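Local coordinates for D-alanyl-D-alanine carboxypeptidase (Penicillin binding protein) family protein (Francisella tularensis subsp. tularensis, PDB 6OSU) that probably removes the C-terminal D-alanine from peptidoglycan precursor peptides as a serine-type D-Ala-D-Ala carboxypeptidase of the S11 family, at residues Q354-A359 and V415-N420; I380-N385 and Q394-L399. All coordinates share one frame; numbering follows the deposited sequence.

Contact 1: residues Q354-A359 and V415-N420; sequences QKLTVA and VVAMNN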
loop_
_atom_site.group_PDB
_atom_site.type_symbol
_atom_site.label_atom_id
_atom_site.label_comp_id
_atom_site.label_asym_id
_atom_site.label_seq_id
_atom_site.Cartn_x
_atom_site.Cartn_y
_atom_site.Cartn_z
ATOM N N GLN A 354 26.747 -39.458 17.168
ATOM C CA GLN A 354 26.527 -38.025 17.105
ATOM C C GLN A 354 25.099 -37.671 16.678
ATOM O O GLN A 354 24.327 -38.502 16.179
ATOM C CB GLN A 354 27.544 -37.390 16.158
ATOM C CG GLN A 354 27.988 -38.299 15.025
ATOM C CD GLN A 354 29.251 -37.811 14.352
ATOM O OE1 GLN A 354 29.663 -38.344 13.322
ATOM N NE2 GLN A 354 29.876 -36.792 14.930
ATOM N N LYS A 355 24.745 -36.408 16.918
ATOM C CA LYS A 355 23.477 -35.826 16.502
ATOM C C LYS A 355 23.751 -34.556 15.707
ATOM O O LYS A 355 24.822 -33.952 15.812
ATOM C CB LYS A 355 22.572 -35.500 17.703
ATOM C CG LYS A 355 21.633 -36.624 18.123
ATOM C CD LYS A 355 21.783 -36.955 19.604
ATOM C CE LYS A 355 21.719 -35.705 20.478
ATOM N NZ LYS A 355 20.438 -34.958 20.339
ATOM N N LEU A 356 22.766 -34.146 14.910
ATOM C CA LEU A 356 22.902 -32.998 14.018
ATOM C C LEU A 356 21.830 -31.962 14.330
ATOM O O LEU A 356 20.634 -32.268 14.289
ATOM C CB LEU A 356 22.807 -33.424 12.551
ATOM C CG LEU A 356 22.872 -32.295 11.518
ATOM C CD1 LEU A 356 24.216 -31.584 11.578
ATOM C CD2 LEU A 356 22.597 -32.817 10.114
ATOM N N THR A 357 22.261 -30.737 14.627
ATOM C CA THR A 357 21.371 -29.596 14.800
ATOM C C THR A 357 21.526 -28.656 13.612
ATOM O O THR A 357 22.644 -28.397 13.156
ATOM C CB THR A 357 21.671 -28.843 16.101
ATOM O OG1 THR A 357 21.412 -29.697 17.222
ATOM C CG2 THR A 357 20.816 -27.594 16.219
ATOM N N VAL A 358 20.397 -28.156 13.110
ATOM C CA VAL A 358 20.374 -27.234 11.985
ATOM C C VAL A 358 19.571 -26.001 12.378
ATOM O O VAL A 358 18.728 -26.037 13.278
ATOM C CB VAL A 358 19.785 -27.882 10.713
ATOM C CG1 VAL A 358 20.597 -29.101 10.313
ATOM C CG2 VAL A 358 18.326 -28.257 10.937
ATOM N N ALA A 359 19.849 -24.898 11.687
ATOM C CA ALA A 359 19.170 -23.634 11.937
ATOM C C ALA A 359 19.442 -22.697 10.770
ATOM O O ALA A 359 20.388 -22.891 10.001
ATOM C CB ALA A 359 19.622 -22.993 13.254
ATOM N N VAL A 415 18.651 -24.367 5.237
ATOM C CA VAL A 415 19.079 -24.536 6.617
ATOM C C VAL A 415 20.532 -24.996 6.625
ATOM O O VAL A 415 21.004 -25.665 5.698
ATOM C CB VAL A 415 18.160 -25.525 7.370
ATOM C CG1 VAL A 415 18.539 -26.969 7.068
ATOM C CG2 VAL A 415 18.182 -25.243 8.854
ATOM N N VAL A 416 21.246 -24.618 7.679
ATOM C CA VAL A 416 22.689 -24.794 7.738
ATOM C C VAL A 416 23.043 -25.612 8.971
ATOM O O VAL A 416 22.295 -25.653 9.953
ATOM C CB VAL A 416 23.411 -23.426 7.737
ATOM C CG1 VAL A 416 23.723 -22.964 9.153
ATOM C CG2 VAL A 416 24.658 -23.480 6.884
ATOM N N ALA A 417 24.197 -26.274 8.911
ATOM C CA ALA A 417 24.618 -27.168 9.983
ATOM C C ALA A 417 25.201 -26.380 11.150
ATOM O O ALA A 417 26.012 -25.467 10.960
ATOM C CB ALA A 417 25.641 -28.178 9.463
ATOM N N MET A 418 24.778 -26.734 12.362
ATOM C CA MET A 418 25.334 -26.165 13.577
ATOM C C MET A 418 26.225 -27.142 14.331
ATOM O O MET A 418 26.864 -26.740 15.309
ATOM C CB MET A 418 24.209 -25.681 14.503
ATOM C CG MET A 418 23.163 -24.799 13.824
ATOM S SD MET A 418 23.397 -23.029 14.098
ATOM C CE MET A 418 24.335 -22.561 12.649
ATOM N N ASN A 419 26.277 -28.404 13.911
ATOM C CA ASN A 419 27.132 -29.431 14.496
ATOM C C ASN A 419 28.134 -29.924 13.460
ATOM O O ASN A 419 28.168 -29.463 12.317
ATOM C CB ASN A 419 26.310 -30.615 15.015
ATOM C CG ASN A 419 25.584 -30.310 16.303
ATOM O OD1 ASN A 419 24.358 -30.344 16.354
ATOM N ND2 ASN A 419 26.340 -30.026 17.360
ATOM N N ASN A 420 28.947 -30.889 13.882
ATOM C CA ASN A 420 29.838 -31.639 13.009
ATOM C C ASN A 420 29.489 -33.115 13.115
ATOM O O ASN A 420 29.124 -33.597 14.192
ATOM C CB ASN A 420 31.310 -31.422 13.392
ATOM C CG ASN A 420 31.865 -30.115 12.870
ATOM O OD1 ASN A 420 31.751 -29.814 11.688
ATOM N ND2 ASN A 420 32.475 -29.332 13.752
#
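Asn-419 and Thr-357 meet where the ladder between 354-359 and 415-420 runs out of regular strand. Asn-419 OD1 takes the backbone N of Thr-357 at 2.7 Å, in the amide plane and on a lone pair, though the angle at the hydrogen is bent to 131°. Chi1 of -75° sets the amide beside its own backbone N and lets it reach across, so a side-chain carbonyl takes the place a strand carbonyl would hold; a short polar asparagine suits this. One step back the main chain resumes: Met-418 N donates to Thr-357 O over 2.8 Å, and Ala-359 and Val-416 form an antiparallel hydrogen-bonded pair, with Ala-359 N to Val-416 O at 3.1 Å and Val-416 N to Ala-359 O at 3.0 Å. Between them Val-358 and Ala-417 make a non-hydrogen-bonded pair.

The side chains divide between the two faces. On the face of Val-358 and Ala-417, Val-358 CB rests 3.6 Å from Val-415 CG2, and the two valines cross at about a right angle; beta-branched valines suit a buried strand position, having few rotamers to lose. On the face of Ala-359 and Val-416, the bent chain of Met-418 carries SD to 3.9 Å from Ala-359 CB, the alanine methyl being short enough for the sulfur to lie against.

Farther out, Thr-357 OG1 is hydrogen-bonded to Thr-341 OG1, and Gln-354 OE1 accepts from Ser-422 N. The contact lies in the antiparallel sheet of the PBP5-type C-terminal domain, far from the predicted catalytic serine and lysine. Strand 355-359 runs between 340-343 and 409-417, while 395-403 flanks 409-417 beyond; Leu-356 and Val-358 pack onto Phe-382 and Ile-380 of strand 376-382.

Contact 2: residues I380-N385 and Q394-L399; sequences IEFNPN and QTVGNL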
loop_
_atom_site.group_PDB
_atom_site.type_symbol
_atom_site.label_atom_id
_atom_site.label_comp_id
_atom_site.label_asym_id
_atom_site.label_seq_id
_atom_site.Cartn_x
_atom_site.Cartn_y
_atom_site.Cartn_z
ATOM N N ILE A 380 12.357 -30.807 8.145
ATOM C CA ILE A 380 13.675 -30.633 7.547
ATOM C C ILE A 380 13.772 -31.568 6.351
ATOM O O ILE A 380 13.714 -32.793 6.508
ATOM C CB ILE A 380 14.804 -30.908 8.552
ATOM C CG1 ILE A 380 14.692 -29.969 9.750
ATOM C CG2 ILE A 380 16.156 -30.734 7.881
ATOM C CD1 ILE A 380 14.806 -28.498 9.384
ATOM N N GLU A 381 13.899 -30.995 5.157
ATOM C CA GLU A 381 14.152 -31.763 3.944
ATOM C C GLU A 381 15.649 -31.724 3.668
ATOM O O GLU A 381 16.181 -30.694 3.238
ATOM C CB GLU A 381 13.367 -31.222 2.751
ATOM C CG GLU A 381 13.819 -31.843 1.431
ATOM C CD GLU A 381 12.912 -31.517 0.263
ATOM O OE1 GLU A 381 12.318 -30.418 0.246
ATOM O OE2 GLU A 381 12.795 -32.371 -0.642
ATOM N N PHE A 382 16.324 -32.840 3.916
ATOM C CA PHE A 382 17.756 -32.892 3.686
ATOM C C PHE A 382 18.057 -33.104 2.208
ATOM O O PHE A 382 17.229 -33.602 1.439
ATOM C CB PHE A 382 18.402 -34.010 4.506
ATOM C CG PHE A 382 18.403 -33.757 5.982
ATOM C CD1 PHE A 382 19.425 -33.029 6.571
ATOM C CD2 PHE A 382 17.384 -34.245 6.784
ATOM C CE1 PHE A 382 19.433 -32.789 7.931
ATOM C CE2 PHE A 382 17.386 -34.012 8.146
ATOM C CZ PHE A 382 18.413 -33.282 8.720
ATOM N N ASN A 383 19.255 -32.700 1.817
ATOM C CA ASN A 383 19.795 -33.086 0.527
ATOM C C ASN A 383 19.877 -34.607 0.491
ATOM O O ASN A 383 20.524 -35.201 1.368
ATOM C CB ASN A 383 21.171 -32.454 0.320
ATOM C CG ASN A 383 21.701 -32.638 -1.089
ATOM O OD1 ASN A 383 21.822 -33.760 -1.581
ATOM N ND2 ASN A 383 22.020 -31.531 -1.749
ATOM N N PRO A 384 19.228 -35.276 -0.465
ATOM C CA PRO A 384 19.228 -36.750 -0.455
ATOM C C PRO A 384 20.608 -37.361 -0.595
ATOM O O PRO A 384 20.788 -38.531 -0.234
ATOM C CB PRO A 384 18.333 -37.115 -1.647
ATOM C CG PRO A 384 18.358 -35.910 -2.526
ATOM C CD PRO A 384 18.481 -34.727 -1.610
ATOM N N ASN A 385 21.587 -36.612 -1.105
ATOM C CA ASN A 385 22.955 -37.092 -1.257
ATOM C C ASN A 385 23.865 -36.596 -0.139
ATOM O O ASN A 385 25.068 -36.405 -0.351
ATOM C CB ASN A 385 23.509 -36.678 -2.617
ATOM C CG ASN A 385 22.549 -36.975 -3.748
ATOM O OD1 ASN A 385 22.035 -36.063 -4.396
ATOM N ND2 ASN A 385 22.293 -38.256 -3.987
ATOM N N GLN A 394 27.751 -25.670 6.991
ATOM C CA GLN A 394 27.479 -26.256 5.687
ATOM C C GLN A 394 25.974 -26.385 5.477
ATOM O O GLN A 394 25.232 -26.741 6.397
ATOM C CB GLN A 394 28.156 -27.623 5.573
ATOM C CG GLN A 394 27.860 -28.390 4.295
ATOM C CD GLN A 394 28.561 -29.738 4.265
ATOM O OE1 GLN A 394 29.610 -29.916 4.884
ATOM N NE2 GLN A 394 27.979 -30.696 3.551
ATOM N N THR A 395 25.525 -26.079 4.263
ATOM C CA THR A 395 24.109 -26.163 3.929
ATOM C C THR A 395 23.728 -27.622 3.699
ATOM O O THR A 395 24.281 -28.280 2.811
ATOM C CB THR A 395 23.801 -25.321 2.694
ATOM O OG1 THR A 395 24.256 -23.978 2.904
ATOM C CG2 THR A 395 22.304 -25.310 2.419
ATOM N N VAL A 396 22.783 -28.125 4.491
ATOM C CA VAL A 396 22.402 -29.535 4.444
ATOM C C VAL A 396 21.003 -29.759 3.900
ATOM O O VAL A 396 20.629 -30.920 3.666
ATOM C CB VAL A 396 22.532 -30.202 5.828
ATOM C CG1 VAL A 396 23.994 -30.300 6.233
ATOM C CG2 VAL A 396 21.734 -29.429 6.862
ATOM N N GLY A 397 20.219 -28.710 3.700
ATOM C CA GLY A 397 18.875 -28.891 3.178
ATOM C C GLY A 397 18.017 -27.665 3.448
ATOM O O GLY A 397 18.527 -26.556 3.604
ATOM N N ASN A 398 16.708 -27.903 3.495
ATOM C CA ASN A 398 15.714 -26.859 3.693
ATOM C C ASN A 398 14.859 -27.166 4.915
ATOM O O ASN A 398 14.471 -28.318 5.138
ATOM C CB ASN A 398 14.797 -26.726 2.472
ATOM C CG ASN A 398 15.526 -26.246 1.236
ATOM O OD1 ASN A 398 16.335 -25.320 1.294
ATOM N ND2 ASN A 398 15.234 -26.871 0.103
ATOM N N LEU A 399 14.561 -26.133 5.700
ATOM C CA LEU A 399 13.456 -26.221 6.645
ATOM C C LEU A 399 12.162 -25.987 5.879
ATOM O O LEU A 399 12.045 -25.018 5.123
ATOM C CB LEU A 399 13.601 -25.209 7.783
ATOM C CG LEU A 399 12.571 -25.364 8.912
ATOM C CD1 LEU A 399 13.201 -25.054 10.257
ATOM C CD2 LEU A 399 11.341 -24.487 8.698
#
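Glu-381 and Asn-398 form the antiparallel hydrogen-bonded pair at the heart of this contact. Glu-381 N donates to Asn-398 O over 2.7 Å, almost in line with the carbonyl, and Asn-398 N returns a bond to Glu-381 O at 2.9 Å. A third backbone bond, from Asn-383 N to Val-396 O at 2.9 Å, is nearly straight (173° at the hydrogen) and extends the pairing past the end of strand 380-382. Asn-383 then turns the chain: its OD1 accepts from Asn-385 N in an Asx turn, a role its short amide side chain fits well.

Weaker CH...O contacts fill in between these bonds. Gly-397 CA lies 3.2 Å from Glu-381 O, an approach that leaves no room for a CB, and the glycine's backbone angles (162°, -155°) belong to a region that side chains disfavour.

Apolar packing is concentrated on the side of Ile-380, Leu-399 and Phe-382. Ile-380 CD1 reaches across to 3.9 Å from Leu-399 CB, its bent chain crossing the leucine obliquely, while its other branch, CG2, sits over one face of the Phe-382 ring, offset toward the rim. The ring's CE1 lies 4.2 Å from Val-396 CG2. Glu-381 and Asn-398 point to the opposite face, the exposed Glu-381 carboxylate close to that of Glu-409; one may be protonated.

Strands 376-382 and 395-403 form a beta hairpin at one edge of the PBP5-type domain's sheet, closed by a long loop whose Leu-386 and Ile-390 touch Val-396; 395-403 separates 376-382 from 409-417. Ile-380 and Phe-382 reach Val-340 and Ile-342 of strand 340-343.

Overall arrangement
Both contacts are antiparallel ladders in one five-stranded sheet of the C-terminal domain. Contact 1 joins two interior strands, 355-359 and 409-417, and five of its twelve touching residues are buried; contact 2 joins 395-403 to the edge strand 376-382, with two of eight buried. The neighbouring strands 409-417 and 395-403 link them through probable hydrogen bonds such as Val-415 N to Gly-397 O (2.7 Å). Their apolar sides merge at Val-358, which touches both Ile-380 and Val-396. A side-chain amide accepts the last bond across contact 1, whereas in contact 2 that bond is backbone to backbone, and its donor residue opens an Asx turn through its side chain. Contact 1 buries more surface, 499 against 325 Å².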